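Local coordinates for cellulose 1,4-beta-cellobiosidase (Thermobifida fusca, PDB 4JJJ), which probably hydrolyses cellulose to cellobiose, this chain being the glycoside hydrolase family 48 catalytic domain of a longer enzyme, at residues A225-V230 / D261-A266; L360-W365 / G375-S380. The protein carries 1 engineered substitution. All blocks are in the same frame, centred on the assembly; numbering follows the deposited sequence.

Interaction 1: A225-V230 / D261-A266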
ATOM      1  N   ALA A 225      -3.839  -0.616  -2.224  1.00  5.71           N
ATOM      2  CA  ALA A 225      -3.848  -1.402  -3.491  1.00  5.41           C
ATOM      3  C   ALA A 225      -5.235  -1.928  -3.825  1.00  4.83           C
ATOM      4  O   ALA A 225      -5.604  -1.752  -4.999  1.00  4.30           O
ATOM      5  CB  ALA A 225      -2.814  -2.530  -3.437  1.00  5.97           C
ATOM      6  N   ASP A 226      -5.967  -2.507  -2.880  1.00  5.20           N
ATOM      7  CA  ASP A 226      -7.272  -3.056  -3.259  1.00  5.04           C
ATOM      8  C   ASP A 226      -8.224  -1.898  -3.604  1.00  5.20           C
ATOM      9  O   ASP A 226      -8.958  -2.030  -4.550  1.00  5.69           O
ATOM     10  CB  ASP A 226      -7.851  -3.996  -2.154  1.00  5.30           C
ATOM     11  CG  ASP A 226      -7.215  -5.327  -2.130  1.00  5.50           C
ATOM     12  OD1 ASP A 226      -6.015  -5.456  -2.375  1.00  6.53           O
ATOM     13  OD2 ASP A 226      -7.859  -6.283  -1.730  1.00  5.80           O
ATOM     14  N   ALA A 227      -8.090  -0.750  -2.979  1.00  5.21           N
ATOM     15  CA  ALA A 227      -8.945   0.391  -3.318  1.00  4.75           C
ATOM     16  C   ALA A 227      -8.561   0.872  -4.703  1.00  4.54           C
ATOM     17  O   ALA A 227      -9.397   1.282  -5.513  1.00  4.76           O
ATOM     18  CB  ALA A 227      -8.791   1.533  -2.292  1.00  4.70           C
ATOM     19  N   ARG A 228      -7.256   0.941  -5.012  1.00  3.93           N
ATOM     20  CA  ARG A 228      -6.845   1.320  -6.385  1.00  4.08           C
ATOM     21  C   ARG A 228      -7.443   0.365  -7.441  1.00  4.24           C
ATOM     22  O   ARG A 228      -7.834   0.790  -8.476  1.00  3.80           O
ATOM     23  CB  ARG A 228      -5.322   1.269  -6.504  1.00  3.85           C
ATOM     24  CG  ARG A 228      -4.781   1.838  -7.777  1.00  3.75           C
ATOM     25  CD  ARG A 228      -3.276   1.847  -7.864  1.00  3.91           C
ATOM     26  NE  ARG A 228      -2.624   2.688  -6.797  1.00  3.70           N
ATOM     27  CZ  ARG A 228      -1.958   2.188  -5.736  1.00  4.31           C
ATOM     28  NH1 ARG A 228      -1.823   0.900  -5.514  1.00  4.45           N
ATOM     29  NH2 ARG A 228      -1.384   3.021  -4.922  1.00  4.33           N
ATOM     30  N   ALA A 229      -7.462  -0.931  -7.222  1.00  4.70           N
ATOM     31  CA  ALA A 229      -8.047  -1.926  -8.128  1.00  4.85           C
ATOM     32  C   ALA A 229      -9.545  -1.610  -8.378  1.00  4.97           C
ATOM     33  O   ALA A 229     -10.023  -1.629  -9.497  1.00  5.20           O
ATOM     34  CB  ALA A 229      -7.879  -3.270  -7.557  1.00  5.23           C
ATOM     35  N   VAL A 230     -10.286  -1.219  -7.357  1.00  5.14           N
ATOM     36  CA  VAL A 230     -11.646  -0.760  -7.519  1.00  5.25           C
ATOM     37  C   VAL A 230     -11.735   0.522  -8.315  1.00  5.02           C
ATOM     38  O   VAL A 230     -12.506   0.600  -9.242  1.00  5.62           O
ATOM     39  CB  VAL A 230     -12.335  -0.530  -6.135  1.00  5.40           C
ATOM     40  CG1 VAL A 230     -13.748   0.118  -6.283  1.00  6.48           C
ATOM     41  CG2 VAL A 230     -12.423  -1.842  -5.335  1.00  5.60           C
ATOM     42  N   ASP A 261     -16.321  -4.991  -1.170  1.00  6.07           N
ATOM     43  CA  ASP A 261     -17.145  -5.495  -0.011  1.00  6.32           C
ATOM     44  C   ASP A 261     -16.250  -5.979   1.078  1.00  6.49           C
ATOM     45  O   ASP A 261     -16.429  -5.639   2.249  1.00  7.39           O
ATOM     46  CB  ASP A 261     -18.111  -6.562  -0.544  1.00  6.96           C
ATOM     47  CG  ASP A 261     -19.422  -6.556   0.133  1.00  7.37           C
ATOM     48  OD1 ASP A 261     -19.611  -5.788   1.115  1.00  8.54           O
ATOM     49  OD2 ASP A 261     -20.327  -7.180  -0.468  1.00  7.88           O
ATOM     50  N   TYR A 262     -15.252  -6.832   0.765  1.00  5.57           N
ATOM     51  CA  TYR A 262     -14.292  -7.326   1.761  1.00  5.90           C
ATOM     52  C   TYR A 262     -13.376  -6.258   2.295  1.00  5.26           C
ATOM     53  O   TYR A 262     -12.914  -6.322   3.416  1.00  5.28           O
ATOM     54  CB  TYR A 262     -13.466  -8.454   1.184  1.00  5.69           C
ATOM     55  CG  TYR A 262     -14.316  -9.762   1.093  1.00  6.50           C
ATOM     56  CD1 TYR A 262     -14.343 -10.661   2.146  1.00  6.98           C
ATOM     57  CD2 TYR A 262     -14.993 -10.086  -0.058  1.00  6.59           C
ATOM     58  CE1 TYR A 262     -15.130 -11.763   2.075  1.00  6.59           C
ATOM     59  CE2 TYR A 262     -15.842 -11.203  -0.123  1.00  6.81           C
ATOM     60  CZ  TYR A 262     -15.848 -12.061   0.959  1.00  6.90           C
ATOM     61  OH  TYR A 262     -16.661 -13.222   0.900  1.00  7.51           O
ATOM     62  N   LEU A 263     -13.115  -5.258   1.468  1.00  5.14           N
ATOM     63  CA  LEU A 263     -12.200  -4.127   1.848  1.00  5.56           C
ATOM     64  C   LEU A 263     -12.765  -3.351   3.004  1.00  5.86           C
ATOM     65  O   LEU A 263     -12.050  -2.591   3.709  1.00  6.55           O
ATOM     66  CB  LEU A 263     -11.994  -3.208   0.654  1.00  5.16           C
ATOM     67  CG  LEU A 263     -11.002  -2.048   0.763  1.00  5.60           C
ATOM     68  CD1 LEU A 263      -9.699  -2.604   1.256  1.00  5.64           C
ATOM     69  CD2 LEU A 263     -10.904  -1.377  -0.644  1.00  5.75           C
ATOM     70  N   ARG A 264     -14.076  -3.510   3.234  1.00  6.24           N
ATOM     71  CA  ARG A 264     -14.592  -2.915   4.491  1.00  6.15           C
ATOM     72  C   ARG A 264     -13.875  -3.338   5.766  1.00  6.19           C
ATOM     73  O   ARG A 264     -13.937  -2.636   6.738  1.00  5.52           O
ATOM     74  CB  ARG A 264     -16.116  -3.141   4.666  1.00  6.83           C
ATOM     75  CG  ARG A 264     -16.970  -2.558   3.520  1.00  6.98           C
ATOM     76  CD  ARG A 264     -18.464  -2.753   3.694  1.00  8.21           C
ATOM     77  NE  ARG A 264     -18.769  -4.145   3.623  1.00  8.31           N
ATOM     78  CZ  ARG A 264     -19.848  -4.758   4.182  1.00  8.69           C
ATOM     79  NH1 ARG A 264     -20.644  -4.130   5.025  1.00  9.14           N
ATOM     80  NH2 ARG A 264     -20.026  -6.035   3.929  1.00  8.71           N
ATOM     81  N   TYR A 265     -13.254  -4.478   5.795  1.00  5.93           N
ATOM     82  CA  TYR A 265     -12.448  -4.876   6.988  1.00  5.78           C
ATOM     83  C   TYR A 265     -11.430  -3.794   7.340  1.00  5.80           C
ATOM     84  O   TYR A 265     -11.128  -3.585   8.533  1.00  6.07           O
ATOM     85  CB  TYR A 265     -11.707  -6.219   6.752  1.00  5.21           C
ATOM     86  CG  TYR A 265     -12.524  -7.356   7.208  1.00  6.02           C
ATOM     87  CD1 TYR A 265     -12.694  -7.623   8.565  1.00  6.12           C
ATOM     88  CD2 TYR A 265     -13.119  -8.168   6.282  1.00  6.05           C
ATOM     89  CE1 TYR A 265     -13.458  -8.702   9.004  1.00  7.40           C
ATOM     90  CE2 TYR A 265     -13.924  -9.228   6.677  1.00  6.08           C
ATOM     91  CZ  TYR A 265     -14.067  -9.538   8.039  1.00  6.92           C
ATOM     92  OH  TYR A 265     -14.903 -10.562   8.502  1.00  8.06           O
ATOM     93  N   ALA A 266     -10.895  -3.022   6.356  1.00  5.78           N
ATOM     94  CA  ALA A 266      -9.966  -1.944   6.632  1.00  5.66           C
ATOM     95  C   ALA A 266     -10.594  -0.769   7.426  1.00  6.07           C
ATOM     96  O   ALA A 266      -9.853   0.051   7.925  1.00  6.73           O
ATOM     97  CB  ALA A 266      -9.360  -1.443   5.315  1.00  5.84           C
TER
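Leu-263 reaches across from the 261-266 segment and sets its two methyl groups on neighbouring residues of helix 223-242. CD2 lies against the backbone where Asp-226 passes into Ala-227. It is 3.7 Å from Ala-227 N and 4.0 Å from Asp-226 C. The same methyl meets the side chain of Ala-227, with CB 4.0 Å from Leu-263 CD2. CD1 turns instead to the Asp-226 side chain and stops 4.1 Å from its CB. The leucine therefore straddles the two residues, one branch to each side chain. Its CG stands anti to the backbone N (chi1 -175°), which carries both branches out from their own backbone. The contact is small: methyl groups pack against backbone and CB atoms by van der Waals contact.

Asp-226 gives only its CB to the leucine. Its carboxylate is held elsewhere: OD2 accepts from Asn-221 ND2 and Met-146 N. In the 3-10 segment that follows, Arg-264 folds back on Asp-261. NE donates to Asp-261 O (3.1 Å) in the carbonyl plane, on a lone pair, and NH2 forms a salt bridge with Asp-261 OD1 (2.9 Å). Glu-133 and Asp-351 bind the same guanidinium, so this buried charge has several acidic mates.

The contact is helix packing inside the (alpha/alpha)6 domain, and the side chain of Ala-227 is about 6 Å from that of Asn-224, the engineered residue at the predicted nucleophile position. Helix 50-67 packs on Ala-225, Arg-228 and Ala-229. Helix 131-138 touches Asp-261, Tyr-262, Arg-264 and Tyr-265, and Trp-352 of helix 348-365 meets Leu-263 and Arg-264.

Interaction 2: L360-W365 / G375-S380. With ZN (zinc ion), chain T.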
ATOM      1  N   LEU A 360     -13.462  12.313   2.973  1.00  4.94           N
ATOM      2  CA  LEU A 360     -13.298  13.682   2.613  1.00  5.30           C
ATOM      3  C   LEU A 360     -13.160  14.577   3.826  1.00  5.20           C
ATOM      4  O   LEU A 360     -12.332  15.539   3.757  1.00  4.76           O
ATOM      5  CB  LEU A 360     -14.475  14.159   1.742  1.00  5.35           C
ATOM      6  CG  LEU A 360     -14.387  13.620   0.281  1.00  6.06           C
ATOM      7  CD1 LEU A 360     -15.806  13.688  -0.339  1.00  6.64           C
ATOM      8  CD2 LEU A 360     -13.354  14.437  -0.475  1.00  6.99           C
ATOM      9  N   GLU A 361     -13.891  14.348   4.892  1.00  5.56           N
ATOM     10  CA  GLU A 361     -13.709  15.162   6.131  1.00  6.07           C
ATOM     11  C   GLU A 361     -12.304  14.984   6.723  1.00  5.25           C
ATOM     12  O   GLU A 361     -11.674  15.969   7.027  1.00  5.58           O
ATOM     13  CB  GLU A 361     -14.702  14.720   7.167  1.00  6.07           C
ATOM     14  CG  GLU A 361     -16.100  15.127   6.845  1.00  6.95           C
ATOM     15  CD  GLU A 361     -17.057  14.943   8.025  1.00  8.46           C
ATOM     16  OE1 GLU A 361     -16.644  14.874   9.177  1.00  8.77           O
ATOM     17  OE2 GLU A 361     -18.310  14.785   7.819  1.00  8.05           O
ATOM     18  N   PHE A 362     -11.830  13.734   6.736  1.00  4.90           N
ATOM     19  CA  PHE A 362     -10.475  13.404   7.220  1.00  5.02           C
ATOM     20  C   PHE A 362      -9.378  14.115   6.457  1.00  4.87           C
ATOM     21  O   PHE A 362      -8.526  14.762   7.037  1.00  4.82           O
ATOM     22  CB  PHE A 362     -10.292  11.885   7.068  1.00  4.95           C
ATOM     23  CG  PHE A 362      -9.013  11.298   7.508  1.00  4.87           C
ATOM     24  CD1 PHE A 362      -8.651  11.236   8.825  1.00  4.55           C
ATOM     25  CD2 PHE A 362      -8.237  10.564   6.597  1.00  4.93           C
ATOM     26  CE1 PHE A 362      -7.516  10.559   9.234  1.00  5.12           C
ATOM     27  CE2 PHE A 362      -7.103   9.894   7.039  1.00  5.29           C
ATOM     28  CZ  PHE A 362      -6.733   9.874   8.330  1.00  4.68           C
ATOM     29  N   LEU A 363      -9.456  14.106   5.105  1.00  5.11           N
ATOM     30  CA  LEU A 363      -8.482  14.738   4.312  1.00  4.83           C
ATOM     31  C   LEU A 363      -8.431  16.275   4.502  1.00  4.75           C
ATOM     32  O   LEU A 363      -7.420  16.919   4.506  1.00  5.77           O
ATOM     33  CB  LEU A 363      -8.723  14.357   2.873  1.00  4.66           C
ATOM     34  CG  LEU A 363      -8.521  12.921   2.460  1.00  4.59           C
ATOM     35  CD1 LEU A 363      -8.834  12.727   0.982  1.00  5.06           C
ATOM     36  CD2 LEU A 363      -7.087  12.407   2.786  1.00  4.61           C
ATOM     37  N   GLN A 364      -9.618  16.854   4.704  1.00  4.56           N
ATOM     38  CA  GLN A 364      -9.735  18.292   4.925  1.00  5.31           C
ATOM     39  C   GLN A 364      -9.196  18.651   6.334  1.00  5.11           C
ATOM     40  O   GLN A 364      -8.460  19.652   6.450  1.00  5.24           O
ATOM     41  CB  GLN A 364     -11.167  18.758   4.744  1.00  5.43           C
ATOM     42  CG  GLN A 364     -11.342  20.238   4.847  1.00  6.18           C
ATOM     43  CD  GLN A 364     -10.537  21.093   3.859  1.00  6.37           C
ATOM     44  OE1 GLN A 364     -11.026  21.495   2.829  1.00  7.00           O
ATOM     45  NE2 GLN A 364      -9.254  21.340   4.103  1.00  6.16           N
ATOM     46  N   TRP A 365      -9.513  17.840   7.318  1.00  5.44           N
ATOM     47  CA  TRP A 365      -9.027  18.009   8.682  1.00  5.74           C
ATOM     48  C   TRP A 365      -7.510  17.994   8.685  1.00  5.27           C
ATOM     49  O   TRP A 365      -6.855  18.749   9.438  1.00  5.24           O
ATOM     50  CB  TRP A 365      -9.564  16.916   9.558  1.00  5.66           C
ATOM     51  CG  TRP A 365      -8.941  16.838  10.933  1.00  6.19           C
ATOM     52  CD1 TRP A 365      -8.959  17.788  11.897  1.00  7.06           C
ATOM     53  CD2 TRP A 365      -8.209  15.724  11.470  1.00  5.80           C
ATOM     54  NE1 TRP A 365      -8.265  17.355  12.999  1.00  6.60           N
ATOM     55  CE2 TRP A 365      -7.836  16.069  12.799  1.00  6.84           C
ATOM     56  CE3 TRP A 365      -7.885  14.464  10.982  1.00  6.38           C
ATOM     57  CZ2 TRP A 365      -7.092  15.237  13.593  1.00  6.77           C
ATOM     58  CZ3 TRP A 365      -7.095  13.632  11.777  1.00  5.80           C
ATOM     59  CH2 TRP A 365      -6.744  13.975  13.070  1.00  6.78           C
ATOM     60  N   GLY A 375      -0.579  13.550   8.339  1.00  5.55           N
ATOM     61  CA  GLY A 375      -0.486  12.097   8.290  1.00  5.64           C
ATOM     62  C   GLY A 375      -1.763  11.325   8.401  1.00  6.54           C
ATOM     63  O   GLY A 375      -2.110  10.525   7.523  1.00  5.68           O
ATOM     64  N   GLY A 376      -2.445  11.442   9.531  1.00  5.96           N
ATOM     65  CA  GLY A 376      -3.626  10.637   9.776  1.00  5.38           C
ATOM     66  C   GLY A 376      -4.079  10.582  11.219  1.00  5.32           C
ATOM     67  O   GLY A 376      -3.790  11.518  11.994  1.00  6.05           O
ATOM     68  N   ALA A 377      -4.698   9.517  11.595  1.00  5.67           N
ATOM     69  CA  ALA A 377      -5.168   9.389  12.955  1.00  5.91           C
ATOM     70  C   ALA A 377      -5.346   7.914  13.279  1.00  6.38           C
ATOM     71  O   ALA A 377      -5.465   7.020  12.454  1.00  6.41           O
ATOM     72  CB  ALA A 377      -6.545  10.059  13.100  1.00  6.35           C
ATOM     73  N   THR A 378      -5.334   7.637  14.590  1.00  6.53           N
ATOM     74  CA  THR A 378      -5.493   6.282  15.080  1.00  6.45           C
ATOM     75  C   THR A 378      -6.405   6.102  16.291  1.00  6.87           C
ATOM     76  O   THR A 378      -6.507   7.039  17.168  1.00  7.40           O
ATOM     77  CB  THR A 378      -4.102   5.654  15.480  1.00  7.36           C
ATOM     78  OG1 THR A 378      -4.313   4.285  15.837  1.00  7.10           O
ATOM     79  CG2 THR A 378      -3.491   6.386  16.584  1.00  7.78           C
ATOM     80  N   ASN A 379      -7.107   4.973  16.296  1.00  7.04           N
ATOM     81  CA  ASN A 379      -7.928   4.594  17.491  1.00  7.86           C
ATOM     82  C   ASN A 379      -7.103   3.817  18.557  1.00  8.17           C
ATOM     83  O   ASN A 379      -7.647   3.375  19.566  1.00  8.27           O
ATOM     84  CB  ASN A 379      -9.138   3.729  17.084  1.00  7.50           C
ATOM     85  CG  ASN A 379     -10.198   3.668  18.175  1.00  7.45           C
ATOM     86  OD1 ASN A 379     -10.630   4.685  18.624  1.00  8.40           O
ATOM     87  ND2 ASN A 379     -10.629   2.528  18.503  1.00  7.16           N
ATOM     88  N   SER A 380      -5.868   3.488  18.246  1.00  7.80           N
ATOM     89  CA  SER A 380      -5.010   2.715  19.163  1.00  7.65           C
ATOM     90  C   SER A 380      -3.663   3.368  19.230  1.00  7.81           C
ATOM     91  O   SER A 380      -2.742   3.109  18.428  1.00  8.03           O
ATOM     92  CB  SER A 380      -4.859   1.303  18.714  1.00  8.22           C
ATOM     93  OG  SER A 380      -4.127   0.465  19.630  1.00  7.98           O
TER
HETATM   94 ZN    ZN T 719     -19.477  14.896   6.223  1.00  8.83          ZN
HETATM   95  O   HOH W   1     -21.373  14.995   7.007  1.00  8.87           O
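A helix packed on a strand of a small antiparallel sheet makes this contact, beside a zinc site on the same helix. Phe-362 and Trp-365 of helix 348-365 reach strand 376-378. The axes of the two short segments pass 9.5 Å apart at 114°, so the strand runs across the helix.

Phe-362 has CG anti to the backbone N (chi1 -179°), which extends the ring to the strand. Its CZ comes to 3.5 Å from Gly-376 CA. Ala-377 N lies at the ring edge, near its plane, 3.8 Å from Phe-362 CE1. Trp-365 brings the outer corner of its six-membered ring. Its CZ3 is 3.8 Å from Ala-377 CB and 3.9 Å from Gly-376 O. The alanine methyl touches both rings, for Phe-362 CE1 is 4.0 Å from Ala-377 CB. Gly-376 adopts backbone angles at which a side chain would strike the preceding carbonyl, and a CB there would also crowd Phe-362 CZ.

With an alanine in place of Phe-362, a gap would probably open beside Gly-376 CA, and the Ala-377 methyl would be left with one of its two aromatic neighbours. Phe-395 meets both rings from outside the two segments, and Trp-365 NE1 donates to Asp-476 O.

One residue before Phe-362, Glu-361 points elsewhere. Its OE2 binds the zinc ion at 2.0 Å, with Asp-357 and a water as the other ligands. OE1 accepts from Trp-478 NE1 and is hydrogen-bonded to Tyr-396 OH, which should fix the rotation of the carboxylate.

The helix thus divides its chemistry. Aromatic carbon covers Gly-376 and Ala-377, while the carboxylate takes the metal, whose positive charge probably helps to keep Glu-361 ionised.

Overall arrangement
Interaction 1 comes first along the chain and closes before interaction 2 opens. Their centres lie 18 Å apart and their nearest atoms about 9 Å apart, so they do not touch. Both belong to the one family 48 catalytic domain. Helix 348-365 connects them: an earlier part of it packs on the 261-266 segment through Trp-352, and its final turns carry interaction 2. Interaction 1 joins two successive helices, 223-242 and 250-263, nearer the centre of the chain. Interaction 2 lies further out and ties a helix to the sheet of strands 321-323, 376-378, 398-401 and 394-395. Through helix 348-365, helices near the predicted catalytic residues are connected to that sheet.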